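Side-chain contacts in ancillary protein 1 (Streptococcus pyogenes, PDB 2XI9), which acts as a pilus-presented adhesin, probably binding collagen, and needs an unusual internal thioester bond for efficient interaction with host cells: residues G101-I106 with D323-E328; S154-Y159 with Q315-D320; S167-E172 with V187-I192; G223-G228 with P293-L298. All blocks are in the same frame, centred on the assembly; numbering follows the deposited sequence.

Contact 1: G101-I106 with D323-E328; sequences GKVYTI and DIIRME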
loop_
_atom_site.group_PDB
_atom_site.type_symbol
_atom_site.label_atom_id
_atom_site.label_comp_id
_atom_site.label_asym_id
_atom_site.label_seq_id
_atom_site.Cartn_x
_atom_site.Cartn_y
_atom_site.Cartn_z
ATOM N N GLY A 101 15.862 -18.280 8.897
ATOM C CA GLY A 101 14.952 -17.928 7.808
ATOM C C GLY A 101 14.085 -16.694 8.043
ATOM O O GLY A 101 13.259 -16.356 7.197
ATOM N N LYS A 102 14.258 -16.019 9.177
ATOM C CA LYS A 102 13.506 -14.802 9.470
ATOM C C LYS A 102 14.465 -13.629 9.660
ATOM O O LYS A 102 15.612 -13.798 10.091
ATOM C CB LYS A 102 12.643 -14.962 10.729
ATOM C CG LYS A 102 11.728 -16.205 10.767
ATOM C CD LYS A 102 10.329 -15.939 10.164
ATOM C CE LYS A 102 9.406 -15.113 11.087
ATOM N NZ LYS A 102 9.193 -13.703 10.615
ATOM N N VAL A 103 13.984 -12.440 9.326
ATOM C CA VAL A 103 14.756 -11.220 9.475
ATOM C C VAL A 103 14.005 -10.298 10.429
ATOM O O VAL A 103 12.769 -10.171 10.375
ATOM C CB VAL A 103 15.002 -10.523 8.118
ATOM C CG1 VAL A 103 15.709 -9.186 8.308
ATOM C CG2 VAL A 103 15.826 -11.421 7.180
ATOM N N TYR A 104 14.767 -9.657 11.299
ATOM C CA TYR A 104 14.230 -8.778 12.319
ATOM C C TYR A 104 15.001 -7.478 12.307
ATOM O O TYR A 104 16.219 -7.488 12.297
ATOM C CB TYR A 104 14.359 -9.405 13.714
ATOM C CG TYR A 104 13.720 -10.770 13.860
ATOM C CD1 TYR A 104 12.363 -10.897 14.098
ATOM C CD2 TYR A 104 14.483 -11.932 13.769
ATOM C CE1 TYR A 104 11.767 -12.148 14.233
ATOM C CE2 TYR A 104 13.901 -13.194 13.902
ATOM C CZ TYR A 104 12.544 -13.299 14.136
ATOM O OH TYR A 104 11.956 -14.544 14.278
ATOM N N THR A 105 14.282 -6.367 12.322
ATOM C CA THR A 105 14.884 -5.065 12.439
ATOM C C THR A 105 14.924 -4.705 13.933
ATOM O O THR A 105 14.018 -5.064 14.705
ATOM C CB THR A 105 14.142 -4.049 11.526
ATOM O OG1 THR A 105 12.736 -4.108 11.758
ATOM C CG2 THR A 105 14.373 -4.412 10.035
ATOM N N ILE A 106 16.019 -4.068 14.342
ATOM C CA ILE A 106 16.305 -3.823 15.745
ATOM C C ILE A 106 16.526 -2.337 15.974
ATOM O O ILE A 106 17.597 -1.813 15.649
ATOM C CB ILE A 106 17.556 -4.585 16.193
ATOM C CG1 ILE A 106 17.300 -6.095 16.167
ATOM C CG2 ILE A 106 17.964 -4.157 17.595
ATOM C CD1 ILE A 106 18.548 -6.916 16.017
ATOM N N ASP A 323 12.629 -10.577 1.788
ATOM C CA ASP A 323 13.025 -9.603 2.810
ATOM C C ASP A 323 13.808 -8.495 2.168
ATOM O O ASP A 323 14.769 -8.745 1.449
ATOM C CB ASP A 323 13.874 -10.240 3.902
ATOM C CG ASP A 323 13.043 -10.990 4.911
ATOM O OD1 ASP A 323 12.304 -10.355 5.695
ATOM O OD2 ASP A 323 13.120 -12.221 4.898
ATOM N N ILE A 324 13.377 -7.277 2.449
ATOM C CA ILE A 324 14.041 -6.071 2.034
ATOM C C ILE A 324 14.655 -5.470 3.273
ATOM O O ILE A 324 14.030 -5.436 4.332
ATOM C CB ILE A 324 13.047 -5.074 1.423
ATOM C CG1 ILE A 324 12.341 -5.684 0.213
ATOM C CG2 ILE A 324 13.737 -3.747 1.043
ATOM C CD1 ILE A 324 13.210 -6.398 -0.757
ATOM N N ILE A 325 15.898 -5.010 3.171
ATOM C CA ILE A 325 16.421 -4.117 4.181
ATOM C C ILE A 325 16.253 -2.749 3.574
ATOM O O ILE A 325 17.014 -2.332 2.676
ATOM C CB ILE A 325 17.875 -4.392 4.548
ATOM C CG1 ILE A 325 18.082 -5.882 4.897
ATOM C CG2 ILE A 325 18.298 -3.478 5.715
ATOM C CD1 ILE A 325 17.147 -6.406 5.976
ATOM N N ARG A 326 15.264 -2.038 4.087
ATOM C CA ARG A 326 14.865 -0.752 3.557
ATOM C C ARG A 326 15.585 0.365 4.335
ATOM O O ARG A 326 15.620 0.361 5.582
ATOM C CB ARG A 326 13.340 -0.653 3.644
ATOM C CG ARG A 326 12.680 0.343 2.719
ATOM C CD ARG A 326 11.252 -0.047 2.283
ATOM N NE ARG A 326 10.469 1.177 2.128
ATOM C CZ ARG A 326 9.427 1.341 1.328
ATOM N NH1 ARG A 326 8.969 0.355 0.548
ATOM N NH2 ARG A 326 8.835 2.527 1.309
HETATM N N MSE A 327 16.215 1.286 3.608
HETATM C CA MSE A 327 16.740 2.507 4.206
HETATM C C MSE A 327 16.184 3.687 3.416
HETATM O O MSE A 327 16.095 3.631 2.183
HETATM C CB MSE A 327 18.272 2.488 4.188
HETATM C CG MSE A 327 18.951 3.701 4.776
HETATM SE SE MSE A 327 20.890 3.553 4.539
HETATM C CE MSE A 327 21.530 3.077 6.305
ATOM N N GLU A 328 15.758 4.730 4.121
ATOM C CA GLU A 328 15.137 5.878 3.483
ATOM C C GLU A 328 15.897 7.165 3.810
ATOM O O GLU A 328 16.328 7.384 4.953
ATOM C CB GLU A 328 13.666 6.012 3.877
ATOM C CG GLU A 328 12.878 4.721 3.751
ATOM C CD GLU A 328 11.374 4.913 3.707
ATOM O OE1 GLU A 328 10.871 6.036 3.981
ATOM O OE2 GLU A 328 10.695 3.923 3.348
HETATM O O HOH W 1 11.409 -12.048 7.952
#
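Val103 turns its CG1 branch anti to the backbone N (chi1 175°), which sets CG2 beside that N and sends the two methyls to different partners, Ile325 and Asp323. On the other strand, Asp323 carries its carboxylate beside its own backbone N (chi1 -80°), and the valine and aspartate side chains lie antiparallel, side by side. CG2 of Val103 lies 3.6 Å from Asp323 CG, so a methyl rests against the carboxylate carbon. CG1 meets the tip of Ile325, with CD1 3.9 Å away, and Phe96 of strand 94-99 packs on both residues. The polar link is indirect: one water accepts from Val103 N at 2.9 Å and donates to Asp323 OD1 at 3.0 Å. That oxygen is also held by a salt bridge to Lys117 and a hydrogen bond from Asn114, a grip that would be expected to stabilise the buried negative charge. Farther along the same strand, and outside the contact itself, Arg326 forms a salt bridge with Glu328. The contact thus joins a strand of the six-stranded antiparallel sheet to one of the four-stranded mixed sheet, two layers packed as in the beta sandwich of a prealbumin-like domain.

Contact 2: S154-Y159 with Q315-D320; sequences SSQVVY and QWHPED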
loop_
_atom_site.group_PDB
_atom_site.type_symbol
_atom_site.label_atom_id
_atom_site.label_comp_id
_atom_site.label_asym_id
_atom_site.label_seq_id
_atom_site.Cartn_x
_atom_site.Cartn_y
_atom_site.Cartn_z
ATOM N N SER A 154 -4.625 -14.198 -11.695
ATOM C CA SER A 154 -5.900 -13.903 -11.068
ATOM C C SER A 154 -5.909 -12.449 -10.630
ATOM O O SER A 154 -4.891 -11.758 -10.705
ATOM C CB SER A 154 -6.146 -14.814 -9.861
ATOM O OG SER A 154 -5.123 -14.722 -8.866
ATOM N N SER A 155 -7.054 -11.974 -10.178
ATOM C CA SER A 155 -7.214 -10.590 -9.779
ATOM C C SER A 155 -7.695 -10.555 -8.315
ATOM O O SER A 155 -8.326 -11.494 -7.832
ATOM C CB SER A 155 -8.241 -9.866 -10.653
ATOM O OG SER A 155 -7.718 -9.546 -11.963
ATOM N N GLN A 156 -7.366 -9.481 -7.628
ATOM C CA GLN A 156 -7.856 -9.230 -6.303
ATOM C C GLN A 156 -8.470 -7.827 -6.272
ATOM O O GLN A 156 -7.927 -6.897 -6.861
ATOM C CB GLN A 156 -6.708 -9.408 -5.270
ATOM C CG GLN A 156 -5.905 -8.246 -4.876
ATOM C CD GLN A 156 -4.939 -8.557 -3.758
ATOM O OE1 GLN A 156 -5.139 -8.133 -2.616
ATOM N NE2 GLN A 156 -3.896 -9.298 -4.074
ATOM N N VAL A 157 -9.585 -7.688 -5.574
ATOM C CA VAL A 157 -10.152 -6.388 -5.241
ATOM C C VAL A 157 -9.093 -5.591 -4.480
ATOM O O VAL A 157 -8.409 -6.137 -3.587
ATOM C CB VAL A 157 -11.408 -6.556 -4.391
ATOM C CG1 VAL A 157 -11.905 -5.203 -3.836
ATOM C CG2 VAL A 157 -12.521 -7.316 -5.228
ATOM N N VAL A 158 -8.917 -4.334 -4.861
ATOM C CA VAL A 158 -8.101 -3.393 -4.079
ATOM C C VAL A 158 -8.848 -2.093 -3.888
ATOM O O VAL A 158 -9.787 -1.789 -4.634
ATOM C CB VAL A 158 -6.737 -3.117 -4.730
ATOM C CG1 VAL A 158 -5.924 -4.467 -4.883
ATOM C CG2 VAL A 158 -6.870 -2.382 -6.055
ATOM N N TYR A 159 -8.382 -1.312 -2.914
ATOM C CA TYR A 159 -8.940 -0.011 -2.616
ATOM C C TYR A 159 -7.901 1.070 -2.728
ATOM O O TYR A 159 -6.727 0.863 -2.329
ATOM C CB TYR A 159 -9.531 -0.023 -1.225
ATOM C CG TYR A 159 -10.703 -0.909 -1.121
ATOM C CD1 TYR A 159 -11.934 -0.509 -1.653
ATOM C CD2 TYR A 159 -10.580 -2.212 -0.636
ATOM C CE1 TYR A 159 -13.056 -1.353 -1.598
ATOM C CE2 TYR A 159 -11.686 -3.076 -0.597
ATOM C CZ TYR A 159 -12.916 -2.646 -1.106
ATOM O OH TYR A 159 -14.011 -3.452 -1.055
ATOM N N GLN A 315 -6.284 -9.729 -0.372
ATOM C CA GLN A 315 -5.769 -11.101 -0.352
ATOM C C GLN A 315 -4.322 -11.022 0.183
ATOM O O GLN A 315 -3.826 -9.932 0.409
ATOM C CB GLN A 315 -5.803 -11.734 -1.755
ATOM C CG GLN A 315 -7.259 -11.808 -2.382
ATOM C CD GLN A 315 -7.260 -12.236 -3.857
ATOM O OE1 GLN A 315 -6.218 -12.568 -4.415
ATOM N NE2 GLN A 315 -8.453 -12.247 -4.487
ATOM N N TRP A 316 -3.680 -12.165 0.315
ATOM C CA TRP A 316 -2.294 -12.293 0.826
ATOM C C TRP A 316 -1.515 -13.289 -0.031
ATOM O O TRP A 316 -1.847 -14.493 -0.057
ATOM C CB TRP A 316 -2.333 -12.732 2.296
ATOM C CG TRP A 316 -1.022 -13.020 2.915
ATOM C CD1 TRP A 316 -0.623 -14.205 3.475
ATOM C CD2 TRP A 316 0.091 -12.139 3.005
ATOM N NE1 TRP A 316 0.673 -14.099 3.918
ATOM C CE2 TRP A 316 1.128 -12.837 3.645
ATOM C CE3 TRP A 316 0.315 -10.808 2.603
ATOM C CZ2 TRP A 316 2.389 -12.240 3.913
ATOM C CZ3 TRP A 316 1.565 -10.233 2.854
ATOM C CH2 TRP A 316 2.570 -10.950 3.519
ATOM N N HIS A 317 -0.476 -12.798 -0.720
ATOM C CA HIS A 317 0.391 -13.614 -1.585
ATOM C C HIS A 317 1.870 -13.522 -1.152
ATOM O O HIS A 317 2.612 -12.700 -1.688
ATOM C CB HIS A 317 0.230 -13.164 -3.030
ATOM C CG HIS A 317 -1.128 -13.436 -3.558
ATOM N ND1 HIS A 317 -2.191 -12.591 -3.329
ATOM C CD2 HIS A 317 -1.631 -14.511 -4.210
ATOM C CE1 HIS A 317 -3.286 -13.120 -3.847
ATOM N NE2 HIS A 317 -2.970 -14.275 -4.404
ATOM N N PRO A 318 2.276 -14.294 -0.149
ATOM C CA PRO A 318 3.658 -14.188 0.397
ATOM C C PRO A 318 4.748 -14.854 -0.439
ATOM O O PRO A 318 5.952 -14.616 -0.203
ATOM C CB PRO A 318 3.570 -14.923 1.732
ATOM C CG PRO A 318 2.377 -15.850 1.584
ATOM C CD PRO A 318 1.409 -15.131 0.709
ATOM N N GLU A 319 4.324 -15.682 -1.403
ATOM C CA GLU A 319 5.216 -16.542 -2.166
ATOM C C GLU A 319 6.263 -15.763 -2.975
ATOM O O GLU A 319 7.364 -16.257 -3.187
ATOM C CB GLU A 319 4.428 -17.565 -3.041
ATOM C CG GLU A 319 3.212 -16.997 -3.797
ATOM C CD GLU A 319 1.942 -16.808 -2.905
ATOM O OE1 GLU A 319 2.051 -16.828 -1.670
ATOM O OE2 GLU A 319 0.824 -16.683 -3.433
ATOM N N ASP A 320 5.953 -14.520 -3.339
ATOM C CA ASP A 320 6.808 -13.719 -4.218
ATOM C C ASP A 320 7.505 -12.588 -3.464
ATOM O O ASP A 320 8.280 -11.827 -4.049
ATOM C CB ASP A 320 5.958 -13.154 -5.358
ATOM C CG ASP A 320 4.479 -13.151 -5.017
ATOM O OD1 ASP A 320 4.170 -12.561 -3.959
ATOM O OD2 ASP A 320 3.651 -13.767 -5.759
HETATM O O HOH W 2 -10.416 -10.053 -4.141
#
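Gln156 and Gln315 bring the two backbones closest, their CA atoms 6.6 Å apart, where strand 155-160 of the thioester domain's mixed sheet passes the irregular loop that follows strand 311-313. These strands are antiparallel neighbours in that sheet, and beyond the end of strand 311-313 side-chain contacts link the loop to strand 155-160. The extended Gln156 and Gln315 chains overlap head to tail, their amide planes stacked and only 23° apart. Packing here is tight, with Gln156 CB 3.2 Å from Gln315 CD. Gln315 N donates to Gln156 OE1 at 3.0 Å with an N-H...O angle of 145°, coming from above the carbonyl plane and not along a lone pair. OE1 takes a second bond, from Thr314 N, and therefore accepts from two successive backbone amides. The other end of this amide is fixed too, since NE2 is bound by Asp299 and Asn150, while His317 ND1 shares the Asp299 carboxylate oxygen. Asn150 also bonds Gln315 OE1, so one residue steadies both glutamines. Gln315 NE2 makes a weak bond to Ser155 O, and a water joins it, again weakly, to the strand, accepting from Val157 N at 2.9 Å. Next to this pair, the His317 ring lies oblique to the Gln156 amide, its ND1 3.8 Å from Gln156 NE2.

Contact 3: S167-E172 with V187-I192; sequences SPPDSE and VKYTHI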
loop_
_atom_site.group_PDB
_atom_site.type_symbol
_atom_site.label_atom_id
_atom_site.label_comp_id
_atom_site.label_asym_id
_atom_site.label_seq_id
_atom_site.Cartn_x
_atom_site.Cartn_y
_atom_site.Cartn_z
ATOM N N SER A 167 -6.543 7.085 -9.894
ATOM C CA SER A 167 -6.915 5.660 -9.851
ATOM C C SER A 167 -6.058 4.799 -10.835
ATOM O O SER A 167 -5.437 5.328 -11.756
ATOM C CB SER A 167 -8.404 5.526 -10.157
ATOM O OG SER A 167 -8.745 6.206 -11.347
ATOM N N PRO A 168 -5.999 3.473 -10.613
ATOM C CA PRO A 168 -5.228 2.622 -11.516
ATOM C C PRO A 168 -5.778 2.703 -12.932
ATOM O O PRO A 168 -6.934 3.015 -13.100
ATOM C CB PRO A 168 -5.331 1.206 -10.885
ATOM C CG PRO A 168 -6.179 1.308 -9.786
ATOM C CD PRO A 168 -6.464 2.739 -9.436
ATOM N N PRO A 169 -4.928 2.488 -13.946
ATOM C CA PRO A 169 -5.321 2.679 -15.315
ATOM C C PRO A 169 -6.650 2.060 -15.682
ATOM O O PRO A 169 -6.942 0.896 -15.335
ATOM C CB PRO A 169 -4.170 2.051 -16.100
ATOM C CG PRO A 169 -2.997 2.149 -15.184
ATOM C CD PRO A 169 -3.505 2.117 -13.826
ATOM N N ASP A 170 -7.460 2.843 -16.409
ATOM C CA ASP A 170 -8.732 2.331 -16.877
ATOM C C ASP A 170 -8.502 1.177 -17.857
ATOM O O ASP A 170 -7.633 1.245 -18.742
ATOM C CB ASP A 170 -9.535 3.421 -17.591
ATOM C CG ASP A 170 -10.034 4.513 -16.653
ATOM O OD1 ASP A 170 -10.099 4.314 -15.437
ATOM O OD2 ASP A 170 -10.364 5.596 -17.160
ATOM N N SER A 171 -9.314 0.136 -17.707
ATOM C CA SER A 171 -9.261 -1.024 -18.565
ATOM C C SER A 171 -10.625 -1.175 -19.176
ATOM O O SER A 171 -11.575 -1.505 -18.490
ATOM C CB SER A 171 -8.923 -2.281 -17.772
ATOM O OG SER A 171 -8.914 -3.404 -18.651
ATOM N N GLU A 172 -10.715 -0.942 -20.467
ATOM C CA GLU A 172 -12.003 -1.013 -21.163
ATOM C C GLU A 172 -12.579 -2.432 -21.124
ATOM O O GLU A 172 -13.791 -2.609 -20.969
ATOM C CB GLU A 172 -11.888 -0.531 -22.600
ATOM C CG GLU A 172 -13.267 -0.428 -23.233
ATOM C CD GLU A 172 -13.290 0.176 -24.619
ATOM O OE1 GLU A 172 -12.222 0.552 -25.154
ATOM O OE2 GLU A 172 -14.406 0.249 -25.165
ATOM N N VAL A 187 2.570 3.284 -15.918
ATOM C CA VAL A 187 2.042 3.016 -14.577
ATOM C C VAL A 187 2.137 1.518 -14.231
ATOM O O VAL A 187 1.415 0.717 -14.811
ATOM C CB VAL A 187 0.577 3.418 -14.469
ATOM C CG1 VAL A 187 0.075 3.234 -13.060
ATOM C CG2 VAL A 187 0.359 4.897 -14.981
ATOM N N LYS A 188 3.053 1.183 -13.315
ATOM C CA LYS A 188 3.279 -0.188 -12.854
ATOM C C LYS A 188 3.493 -0.118 -11.344
ATOM O O LYS A 188 3.870 0.955 -10.851
ATOM C CB LYS A 188 4.517 -0.767 -13.497
ATOM C CG LYS A 188 4.564 -0.742 -15.001
ATOM C CD LYS A 188 5.799 -1.395 -15.538
ATOM C CE LYS A 188 7.056 -0.549 -15.315
ATOM N NZ LYS A 188 8.260 -1.250 -15.822
ATOM N N TYR A 189 3.270 -1.237 -10.618
ATOM C CA TYR A 189 3.245 -1.244 -9.168
ATOM C C TYR A 189 4.236 -2.249 -8.605
ATOM O O TYR A 189 4.498 -3.306 -9.231
ATOM C CB TYR A 189 1.821 -1.554 -8.666
ATOM C CG TYR A 189 0.772 -0.561 -9.108
ATOM C CD1 TYR A 189 0.246 -0.603 -10.391
ATOM C CD2 TYR A 189 0.294 0.407 -8.243
ATOM C CE1 TYR A 189 -0.705 0.284 -10.792
ATOM C CE2 TYR A 189 -0.668 1.323 -8.645
ATOM C CZ TYR A 189 -1.156 1.263 -9.920
ATOM O OH TYR A 189 -2.079 2.156 -10.383
ATOM N N THR A 190 4.776 -1.927 -7.419
ATOM C CA THR A 190 5.502 -2.872 -6.598
ATOM C C THR A 190 4.529 -3.522 -5.630
ATOM O O THR A 190 3.821 -2.820 -4.949
ATOM C CB THR A 190 6.596 -2.183 -5.771
ATOM O OG1 THR A 190 7.509 -1.556 -6.679
ATOM C CG2 THR A 190 7.380 -3.207 -4.992
ATOM N N HIS A 191 4.530 -4.860 -5.549
ATOM C CA HIS A 191 3.709 -5.564 -4.565
ATOM C C HIS A 191 4.575 -5.690 -3.299
ATOM O O HIS A 191 5.708 -6.129 -3.392
ATOM C CB HIS A 191 3.306 -6.910 -5.177
ATOM C CG HIS A 191 2.770 -7.919 -4.223
ATOM N ND1 HIS A 191 2.939 -9.283 -4.439
ATOM C CD2 HIS A 191 2.076 -7.797 -3.062
ATOM C CE1 HIS A 191 2.366 -9.947 -3.447
ATOM N NE2 HIS A 191 1.825 -9.076 -2.608
ATOM N N ILE A 192 4.061 -5.213 -2.168
ATOM C CA ILE A 192 4.698 -5.356 -0.860
ATOM C C ILE A 192 3.713 -5.938 0.156
ATOM O O ILE A 192 2.527 -5.992 -0.111
ATOM C CB ILE A 192 5.216 -4.009 -0.338
ATOM C CG1 ILE A 192 4.089 -3.048 0.009
ATOM C CG2 ILE A 192 6.145 -3.343 -1.370
ATOM C CD1 ILE A 192 4.559 -1.867 0.923
#
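Val187 opens the approach by laying its CG1 branch against the ring of Pro169, whose CD lies 3.8 Å away and CG 3.9 Å; CB of the valine touches the same CG. Two residues on, Tyr189 and Pro169 point at each other head-on. The tyrosine CG sits beside the backbone N (chi1 -60°), and the ring carries the hydroxyl to the junction of the two prolines. There OH is 3.4 Å from both CA and CB of Pro168, and 3.7 Å from CD of Pro169, so the oxygen is packed among carbon atoms from both prolines. Pro168 CB stands oblique to the aromatic ring, 4.3 Å from CZ. Ala127 of strand 127-130 touches both Pro168 and Tyr189, adding to this buried cluster. Strands 170-171 and 189-193 are the two edge strands of the seven-stranded mixed sheet, at opposite ends of the strand order; here the proline loop before the first packs against the start of the second, within the thioester domain.

Contact 4: G223-G228 with P293-L298; sequences GYREKG and PQLTDL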
loop_
_atom_site.group_PDB
_atom_site.type_symbol
_atom_site.label_atom_id
_atom_site.label_comp_id
_atom_site.label_asym_id
_atom_site.label_seq_id
_atom_site.Cartn_x
_atom_site.Cartn_y
_atom_site.Cartn_z
ATOM N N GLY A 223 -15.179 -5.606 5.493
ATOM C CA GLY A 223 -15.629 -5.072 4.243
ATOM C C GLY A 223 -15.717 -6.006 3.056
ATOM O O GLY A 223 -15.748 -7.245 3.188
ATOM N N TYR A 224 -15.777 -5.406 1.877
ATOM C CA TYR A 224 -15.930 -6.200 0.664
ATOM C C TYR A 224 -14.570 -6.715 0.208
ATOM O O TYR A 224 -13.669 -5.938 -0.125
ATOM C CB TYR A 224 -16.556 -5.376 -0.431
ATOM C CG TYR A 224 -16.835 -6.104 -1.679
ATOM C CD1 TYR A 224 -17.954 -6.947 -1.780
ATOM C CD2 TYR A 224 -16.022 -5.974 -2.778
ATOM C CE1 TYR A 224 -18.227 -7.604 -2.942
ATOM C CE2 TYR A 224 -16.291 -6.648 -3.933
ATOM C CZ TYR A 224 -17.377 -7.460 -4.018
ATOM O OH TYR A 224 -17.687 -8.101 -5.195
ATOM N N ARG A 225 -14.451 -8.030 0.155
ATOM C CA ARG A 225 -13.187 -8.654 -0.167
ATOM C C ARG A 225 -13.191 -9.471 -1.416
ATOM O O ARG A 225 -12.148 -9.582 -2.044
ATOM C CB ARG A 225 -12.728 -9.524 0.979
ATOM C CG ARG A 225 -12.308 -8.703 2.171
ATOM C CD ARG A 225 -11.819 -9.628 3.269
ATOM N NE ARG A 225 -10.486 -10.154 2.950
ATOM C CZ ARG A 225 -9.822 -11.050 3.672
ATOM N NH1 ARG A 225 -10.374 -11.615 4.759
ATOM N NH2 ARG A 225 -8.625 -11.445 3.254
ATOM N N GLU A 226 -14.336 -10.038 -1.791
ATOM C CA GLU A 226 -14.370 -11.002 -2.878
ATOM C C GLU A 226 -15.652 -10.927 -3.688
ATOM O O GLU A 226 -16.761 -10.931 -3.123
ATOM C CB GLU A 226 -14.248 -12.418 -2.315
ATOM C CG GLU A 226 -12.901 -12.780 -1.661
ATOM C CD GLU A 226 -11.804 -13.209 -2.668
ATOM O OE1 GLU A 226 -12.124 -13.502 -3.842
ATOM O OE2 GLU A 226 -10.622 -13.272 -2.268
ATOM N N LYS A 227 -15.513 -10.938 -5.017
ATOM C CA LYS A 227 -16.676 -11.037 -5.881
ATOM C C LYS A 227 -17.552 -12.186 -5.435
ATOM O O LYS A 227 -17.069 -13.289 -5.179
ATOM C CB LYS A 227 -16.292 -11.261 -7.338
ATOM C CG LYS A 227 -15.827 -10.034 -8.085
ATOM C CD LYS A 227 -15.143 -10.417 -9.422
ATOM C CE LYS A 227 -15.145 -9.266 -10.439
ATOM N NZ LYS A 227 -13.950 -9.342 -11.339
ATOM N N GLY A 228 -18.858 -11.946 -5.381
ATOM C CA GLY A 228 -19.819 -12.973 -4.979
ATOM C C GLY A 228 -19.963 -13.218 -3.485
ATOM O O GLY A 228 -20.797 -14.006 -3.079
ATOM N N PRO A 293 -7.050 -7.082 14.873
ATOM C CA PRO A 293 -7.495 -7.507 13.575
ATOM C C PRO A 293 -7.595 -9.026 13.555
ATOM O O PRO A 293 -6.780 -9.704 14.182
ATOM C CB PRO A 293 -6.383 -7.006 12.638
ATOM C CG PRO A 293 -5.775 -5.883 13.375
ATOM C CD PRO A 293 -5.826 -6.264 14.789
ATOM N N GLN A 294 -8.582 -9.543 12.851
ATOM C CA GLN A 294 -8.717 -10.990 12.710
ATOM C C GLN A 294 -7.835 -11.557 11.577
ATOM O O GLN A 294 -7.476 -12.722 11.582
ATOM C CB GLN A 294 -10.174 -11.364 12.502
ATOM C CG GLN A 294 -11.052 -11.116 13.708
ATOM C CD GLN A 294 -10.559 -11.854 14.922
ATOM O OE1 GLN A 294 -10.240 -11.252 15.956
ATOM N NE2 GLN A 294 -10.452 -13.154 14.807
ATOM N N LEU A 295 -7.393 -10.740 10.672
ATOM C CA LEU A 295 -6.549 -11.270 9.615
ATOM C C LEU A 295 -5.101 -10.929 9.934
ATOM O O LEU A 295 -4.820 -10.253 10.909
ATOM C CB LEU A 295 -7.015 -10.824 8.258
ATOM C CG LEU A 295 -7.216 -9.364 8.033
ATOM C CD1 LEU A 295 -5.837 -8.713 8.020
ATOM C CD2 LEU A 295 -8.052 -9.073 6.701
ATOM N N THR A 296 -4.189 -11.441 9.149
ATOM C CA THR A 296 -2.796 -11.392 9.513
ATOM C C THR A 296 -2.072 -10.369 8.664
ATOM O O THR A 296 -1.679 -9.327 9.158
ATOM C CB THR A 296 -2.196 -12.838 9.413
ATOM O OG1 THR A 296 -2.940 -13.701 10.279
ATOM C CG2 THR A 296 -0.711 -12.885 9.835
ATOM N N ASP A 297 -1.916 -10.638 7.371
ATOM C CA ASP A 297 -1.196 -9.746 6.474
ATOM C C ASP A 297 -2.023 -9.604 5.185
ATOM O O ASP A 297 -2.793 -10.523 4.860
ATOM C CB ASP A 297 0.211 -10.307 6.173
ATOM C CG ASP A 297 1.239 -9.962 7.244
ATOM O OD1 ASP A 297 1.522 -8.749 7.441
ATOM O OD2 ASP A 297 1.770 -10.899 7.862
ATOM N N LEU A 298 -1.885 -8.463 4.508
ATOM C CA LEU A 298 -2.525 -8.197 3.224
ATOM C C LEU A 298 -1.522 -7.685 2.218
ATOM O O LEU A 298 -0.511 -7.064 2.589
ATOM C CB LEU A 298 -3.597 -7.127 3.397
ATOM C CG LEU A 298 -4.829 -7.505 4.202
ATOM C CD1 LEU A 298 -5.643 -6.285 4.590
ATOM C CD2 LEU A 298 -5.663 -8.456 3.426
#
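Arg225 NH2, hydrogen-bonded to the backbone O of Thr314, also lies beside Leu298, 4.2 Å from its CD2. The side chain that delivers it begins next to its own backbone N and bends at chi3 (75°), which turns the guanidinium toward the two leucines. Leu295 arrives from the opposite direction and places CD2 over one face of that group, 3.9 Å above the plane and offset toward the rim; the methyl is 4.0 Å from NH1 and equally far from CZ. CD2 of Leu298 approaches obliquely instead. Helix 209-222 also packs on the leucines, Lys217 on Leu295 and Ile220 on Leu298. Gly223 is the first residue past that helix, and the contact joins the loop it begins to the loop leading from helix 274-288 to strand 299-303, two connections at helix ends in the thioester domain. Both touches across the segments are leucine methyls on the guanidinium, so the interaction is probably mainly van der Waals. A methyl over the flat face uses none of the guanidinium's N-H donors, which can still bond to partners such as Thr314, so arginine can be packed against leucine without giving up its polar bonds.

In the fold
From the N terminus, this C-terminal part of the adhesin first builds most of its prealbumin-like domain, where contact 1 opens at 101-106. The chain then enters the thioester domain and opens contact 2 at 154-159. Within that loop, contact 3 closes a short excursion between 167-172 and 187-192, and contact 4 follows in series, spanning the helices between 223-228 and 293-298. Contact 2 closes at 315-320, and contact 1 immediately after it, as strand 321-329 returns to the first domain. Contact 2 touches contact 3 where Asp320 meets His191, and contact 4 where Tyr159 OH reaches Tyr224 O. Sheet, helices and interdomain return are thus tied together by nested closures.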